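Local coordinates for probable secreted solute-binding lipoprotein (Streptomyces coelicolor, PDB 3I3V) that is probably the solute-binding lipoprotein of a membrane transporter, with the two-lobed build of extracellular binding proteins, at residues P164-G169 / Q226-D231; T173-L178 / P368-T373. All blocks are in the same frame, centred on the assembly; numbering follows the deposited sequence.

Contact 1. Residues P164-G169 / Q226-D231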
loop_
_atom_site.group_PDB
_atom_site.type_symbol
_atom_site.label_atom_id
_atom_site.label_comp_id
_atom_site.label_asym_id
_atom_site.label_seq_id
_atom_site.Cartn_x
_atom_site.Cartn_y
_atom_site.Cartn_z
ATOM N N PRO C 164 71.708 9.859 22.471
ATOM C CA PRO C 164 70.655 10.133 21.486
ATOM C C PRO C 164 69.760 8.922 21.205
ATOM O O PRO C 164 68.805 8.681 21.954
ATOM C CB PRO C 164 71.443 10.604 20.263
ATOM C CG PRO C 164 72.706 9.825 20.369
ATOM C CD PRO C 164 73.039 9.927 21.842
ATOM N N VAL C 165 70.040 8.171 20.139
ATOM C CA VAL C 165 69.220 6.996 19.830
ATOM C C VAL C 165 69.845 5.732 20.415
ATOM O O VAL C 165 71.008 5.421 20.161
ATOM C CB VAL C 165 69.029 6.766 18.293
ATOM C CG1 VAL C 165 68.091 5.599 18.061
ATOM C CG2 VAL C 165 68.449 7.998 17.629
ATOM N N THR C 166 69.076 5.005 21.212
ATOM C CA THR C 166 69.588 3.773 21.784
ATOM C C THR C 166 68.992 2.596 21.006
ATOM O O THR C 166 67.815 2.601 20.646
ATOM C CB THR C 166 69.223 3.653 23.276
ATOM O OG1 THR C 166 69.765 2.438 23.810
ATOM C CG2 THR C 166 67.712 3.667 23.459
ATOM N N VAL C 167 69.819 1.599 20.724
ATOM C CA VAL C 167 69.364 0.434 19.983
ATOM C C VAL C 167 70.355 -0.711 20.162
ATOM O O VAL C 167 71.556 -0.484 20.317
ATOM C CB VAL C 167 69.208 0.767 18.473
ATOM C CG1 VAL C 167 70.557 1.155 17.878
ATOM C CG2 VAL C 167 68.603 -0.419 17.731
ATOM N N GLY C 168 69.845 -1.940 20.158
ATOM C CA GLY C 168 70.709 -3.100 20.317
ATOM C C GLY C 168 71.346 -3.483 18.997
ATOM O O GLY C 168 70.793 -4.272 18.231
ATOM N N GLY C 169 72.513 -2.919 18.727
ATOM C CA GLY C 169 73.191 -3.215 17.484
ATOM C C GLY C 169 73.660 -4.648 17.326
ATOM O O GLY C 169 74.045 -5.045 16.229
ATOM N N GLN C 226 76.999 -0.994 18.783
ATOM C CA GLN C 226 77.301 -2.268 18.133
ATOM C C GLN C 226 77.276 -3.468 19.073
ATOM O O GLN C 226 77.070 -4.601 18.636
ATOM C CB GLN C 226 78.670 -2.195 17.457
ATOM C CG GLN C 226 79.086 -0.784 17.118
ATOM C CD GLN C 226 80.225 -0.281 17.984
ATOM O OE1 GLN C 226 80.500 0.919 18.028
ATOM N NE2 GLN C 226 80.907 -1.197 18.659
ATOM N N GLY C 227 77.492 -3.222 20.360
ATOM C CA GLY C 227 77.481 -4.305 21.323
ATOM C C GLY C 227 76.268 -4.314 22.236
ATOM O O GLY C 227 76.164 -5.171 23.112
ATOM N N LEU C 228 75.343 -3.379 22.039
ATOM C CA LEU C 228 74.140 -3.304 22.874
ATOM C C LEU C 228 73.078 -4.335 22.482
ATOM O O LEU C 228 73.136 -4.925 21.406
ATOM C CB LEU C 228 73.537 -1.893 22.810
ATOM C CG LEU C 228 74.483 -0.747 23.190
ATOM C CD1 LEU C 228 73.756 0.591 23.079
ATOM C CD2 LEU C 228 75.002 -0.965 24.603
ATOM N N THR C 229 72.109 -4.540 23.370
ATOM C CA THR C 229 71.025 -5.485 23.141
ATOM C C THR C 229 69.686 -4.840 23.464
ATOM O O THR C 229 69.627 -3.716 23.971
ATOM C CB THR C 229 71.152 -6.720 24.045
ATOM O OG1 THR C 229 71.062 -6.311 25.416
ATOM C CG2 THR C 229 72.474 -7.424 23.809
ATOM N N SER C 230 68.610 -5.564 23.175
ATOM C CA SER C 230 67.273 -5.074 23.447
ATOM C C SER C 230 67.163 -4.680 24.930
ATOM O O SER C 230 66.435 -3.753 25.286
ATOM C CB SER C 230 66.248 -6.158 23.107
ATOM O OG SER C 230 64.947 -5.604 23.007
ATOM N N ASP C 231 67.892 -5.380 25.793
ATOM C CA ASP C 231 67.854 -5.069 27.218
ATOM C C ASP C 231 68.571 -3.765 27.506
ATOM O O ASP C 231 68.093 -2.957 28.300
ATOM C CB ASP C 231 68.497 -6.184 28.044
ATOM C CG ASP C 231 67.717 -7.473 27.980
ATOM O OD1 ASP C 231 66.471 -7.420 28.082
ATOM O OD2 ASP C 231 68.352 -8.538 27.835
#
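Ser230 N, which faces Gly168 CA across 4.3 Å, is held by a hydrogen bond to the carboxylate atom OD2 of Asp171, just past the end of 164-169. Leu228 is likewise backbone hydrogen-bonded to Asn170. Between the segments themselves the approach is non-bonded: Leu228 O lies 3.2 Å from Gly168 CA and 3.4 Å from Gly169 N, at an angle too poor for a hydrogen bond. Two residues without side chains make this closeness possible, Gly168 CA being 3.7 Å from Thr229 CA and Gly169 CA 4.3 Å from Gln226 CA. The touching parts run at 112° to each other, a crossing and not a strand pairing.

Leu228 supplies the main side-chain contribution. With CG beside its backbone N (chi1 -56°), the chain comes against the oxygen end of the Val167 carbonyl, tilted out of its plane: CB is 3.5 Å and CD1 3.7 Å from Val167 O. The side chain of Val167 leaves the backbone away from 226-231 and packs on Thr173 and Leu177 of helix 172-182.

Thr229 is the N-cap of helix 230-238, its OG1 accepting a weak, bent bond from Asp231 N at 3.3 Å; Ser232 OG bonds back to Thr229 N, one half of a capping box. With Gly168 centring an inverse gamma turn, the geometry is that of a strand-to-helix loop, from strand 163-166 towards helix 172-182, crossed by a helix N-cap.

Contact 2. Residues T173-L178 / P368-T373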
loop_
_atom_site.group_PDB
_atom_site.type_symbol
_atom_site.label_atom_id
_atom_site.label_comp_id
_atom_site.label_asym_id
_atom_site.label_seq_id
_atom_site.Cartn_x
_atom_site.Cartn_y
_atom_site.Cartn_z
ATOM N N THR C 173 66.920 -5.907 17.415
ATOM C CA THR C 173 66.513 -4.501 17.418
ATOM C C THR C 173 67.383 -3.738 16.434
ATOM O O THR C 173 66.874 -3.030 15.562
ATOM C CB THR C 173 66.612 -3.874 18.840
ATOM O OG1 THR C 173 67.932 -4.073 19.368
ATOM C CG2 THR C 173 65.615 -4.532 19.776
ATOM N N GLY C 174 68.695 -3.913 16.559
ATOM C CA GLY C 174 69.616 -3.254 15.654
ATOM C C GLY C 174 69.399 -3.691 14.209
ATOM O O GLY C 174 69.413 -2.854 13.296
ATOM N N GLN C 175 69.180 -4.990 13.995
ATOM C CA GLN C 175 68.979 -5.507 12.641
ATOM C C GLN C 175 67.710 -4.957 11.988
ATOM O O GLN C 175 67.694 -4.716 10.783
ATOM C CB GLN C 175 68.999 -7.051 12.640
ATOM C CG GLN C 175 67.654 -7.762 12.506
ATOM C CD GLN C 175 67.266 -8.061 11.063
ATOM O OE1 GLN C 175 66.208 -8.635 10.805
ATOM N NE2 GLN C 175 68.118 -7.677 10.123
ATOM N N LYS C 176 66.658 -4.737 12.775
ATOM C CA LYS C 176 65.412 -4.180 12.241
ATOM C C LYS C 176 65.507 -2.660 11.985
ATOM O O LYS C 176 64.955 -2.154 10.998
ATOM C CB LYS C 176 64.255 -4.457 13.200
ATOM C CG LYS C 176 63.115 -5.276 12.597
ATOM C CD LYS C 176 63.519 -6.720 12.309
ATOM C CE LYS C 176 63.682 -7.506 13.588
ATOM N NZ LYS C 176 64.217 -8.877 13.348
ATOM N N LEU C 177 66.205 -1.932 12.863
ATOM C CA LEU C 177 66.342 -0.480 12.710
ATOM C C LEU C 177 67.217 -0.149 11.503
ATOM O O LEU C 177 66.922 0.789 10.760
ATOM C CB LEU C 177 66.959 0.152 13.963
ATOM C CG LEU C 177 66.461 1.548 14.400
ATOM C CD1 LEU C 177 67.622 2.306 15.024
ATOM C CD2 LEU C 177 65.904 2.337 13.229
ATOM N N LEU C 178 68.286 -0.923 11.307
ATOM C CA LEU C 178 69.195 -0.723 10.173
ATOM C C LEU C 178 68.430 -0.936 8.874
ATOM O O LEU C 178 68.584 -0.184 7.911
ATOM C CB LEU C 178 70.356 -1.729 10.218
ATOM C CG LEU C 178 71.675 -1.462 9.466
ATOM C CD1 LEU C 178 72.109 -2.753 8.814
ATOM C CD2 LEU C 178 71.548 -0.354 8.419
ATOM N N PRO C 368 73.227 -14.551 10.549
ATOM C CA PRO C 368 74.377 -13.808 10.019
ATOM C C PRO C 368 74.041 -12.347 9.724
ATOM O O PRO C 368 74.913 -11.486 9.748
ATOM C CB PRO C 368 74.743 -14.584 8.755
ATOM C CG PRO C 368 74.304 -15.990 9.088
ATOM C CD PRO C 368 72.962 -15.753 9.739
ATOM N N LEU C 369 72.775 -12.072 9.442
ATOM C CA LEU C 369 72.341 -10.715 9.135
ATOM C C LEU C 369 72.440 -9.842 10.395
ATOM O O LEU C 369 72.649 -8.634 10.312
ATOM C CB LEU C 369 70.906 -10.745 8.596
ATOM C CG LEU C 369 70.406 -9.540 7.795
ATOM C CD1 LEU C 369 71.312 -9.309 6.593
ATOM C CD2 LEU C 369 68.971 -9.789 7.337
ATOM N N ILE C 370 72.299 -10.463 11.563
ATOM C CA ILE C 370 72.405 -9.745 12.822
ATOM C C ILE C 370 73.878 -9.489 13.104
ATOM O O ILE C 370 74.244 -8.428 13.603
ATOM C CB ILE C 370 71.801 -10.564 13.993
ATOM C CG1 ILE C 370 70.277 -10.439 13.978
ATOM C CG2 ILE C 370 72.395 -10.107 15.325
ATOM C CD1 ILE C 370 69.591 -11.290 15.024
ATOM N N THR C 371 74.722 -10.465 12.781
ATOM C CA THR C 371 76.151 -10.334 13.012
ATOM C C THR C 371 76.712 -9.277 12.070
ATOM O O THR C 371 77.636 -8.542 12.430
ATOM C CB THR C 371 76.891 -11.686 12.794
ATOM O OG1 THR C 371 76.346 -12.684 13.668
ATOM C CG2 THR C 371 78.371 -11.546 13.109
ATOM N N ALA C 372 76.149 -9.204 10.866
ATOM C CA ALA C 372 76.579 -8.221 9.874
ATOM C C ALA C 372 76.111 -6.845 10.322
ATOM O O ALA C 372 76.751 -5.827 10.036
ATOM C CB ALA C 372 75.981 -8.544 8.509
ATOM N N THR C 373 74.975 -6.828 11.015
ATOM C CA THR C 373 74.411 -5.586 11.512
ATOM C C THR C 373 75.265 -5.012 12.635
ATOM O O THR C 373 75.437 -3.800 12.723
ATOM C CB THR C 373 72.975 -5.794 11.980
ATOM O OG1 THR C 373 72.114 -5.813 10.834
ATOM C CG2 THR C 373 72.551 -4.684 12.905
#
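Thr373 presses both branches of its side chain onto the segment 173-178 of helix 172-182, and this is the tight part of the contact. Its CG2, anti to the backbone N (chi1 -79° for OG1), lies 3.6 Å from both Gly174 C and Gln175 N, packed on the peptide between a glycine and the next residue. OG1 meets Gln175 CA at 3.6 Å and Leu178 CD1 at 3.7 Å, the leucine and threonine chains lying alongside and running opposite ways. That hydroxyl is satisfied within its own helix: it donates to Leu369 O over 2.9 Å, from a position tilted out of the carbonyl plane, which fixes the rotation of the side chain.

Packing is sparser toward Ile370, which is partly exposed and touches Gln175 with CG1 alone, 3.9 Å from Gln175 CB. The glutamine chain lies roughly perpendicular to those of Leu369 and Ile370. Bent at chi2 (91°), it brings NE2 to 3.6 Å from Leu369 CD2, an amide nitrogen against a methyl. Its OE1 instead accepts from Lys176 NZ at 3.2 Å, in the carbonyl plane on a lone pair, and this helps hold the amide in place. The same ammonium forms a salt bridge with Asp358.

The axes of the segments 173-178 and 368-373 come within 8.8 Å, at 78°, nearly perpendicular, so contact is confined to a small patch. Helix 383-392 closes one side, its Leu390 touching Leu178 and Ala372, while Thr173 of helix 172-182 reaches helix 230-238.

Both contacts involve the chain running from strand 163-166 into helix 172-182: contact 1 meets the loop between them and contact 2 the helix that follows. They are joined directly, since Gly168 O and Thr173 OG1 lie 3.1 Å apart in a probable hydrogen bond, and Gly169 O packs 3.7 Å from Thr373 CG2. Contact 2 is the more buried, five of its six touching residues being enclosed, whereas contact 1 is half buried, and the touching residues of 226-231 are all partly exposed. Neither has a hydrogen bond between its segments. Contact 1 depends on close backbone approach at glycines, contact 2 on side chains, chiefly of Gln175 and Thr373, between two helices crossing nearly perpendicularly.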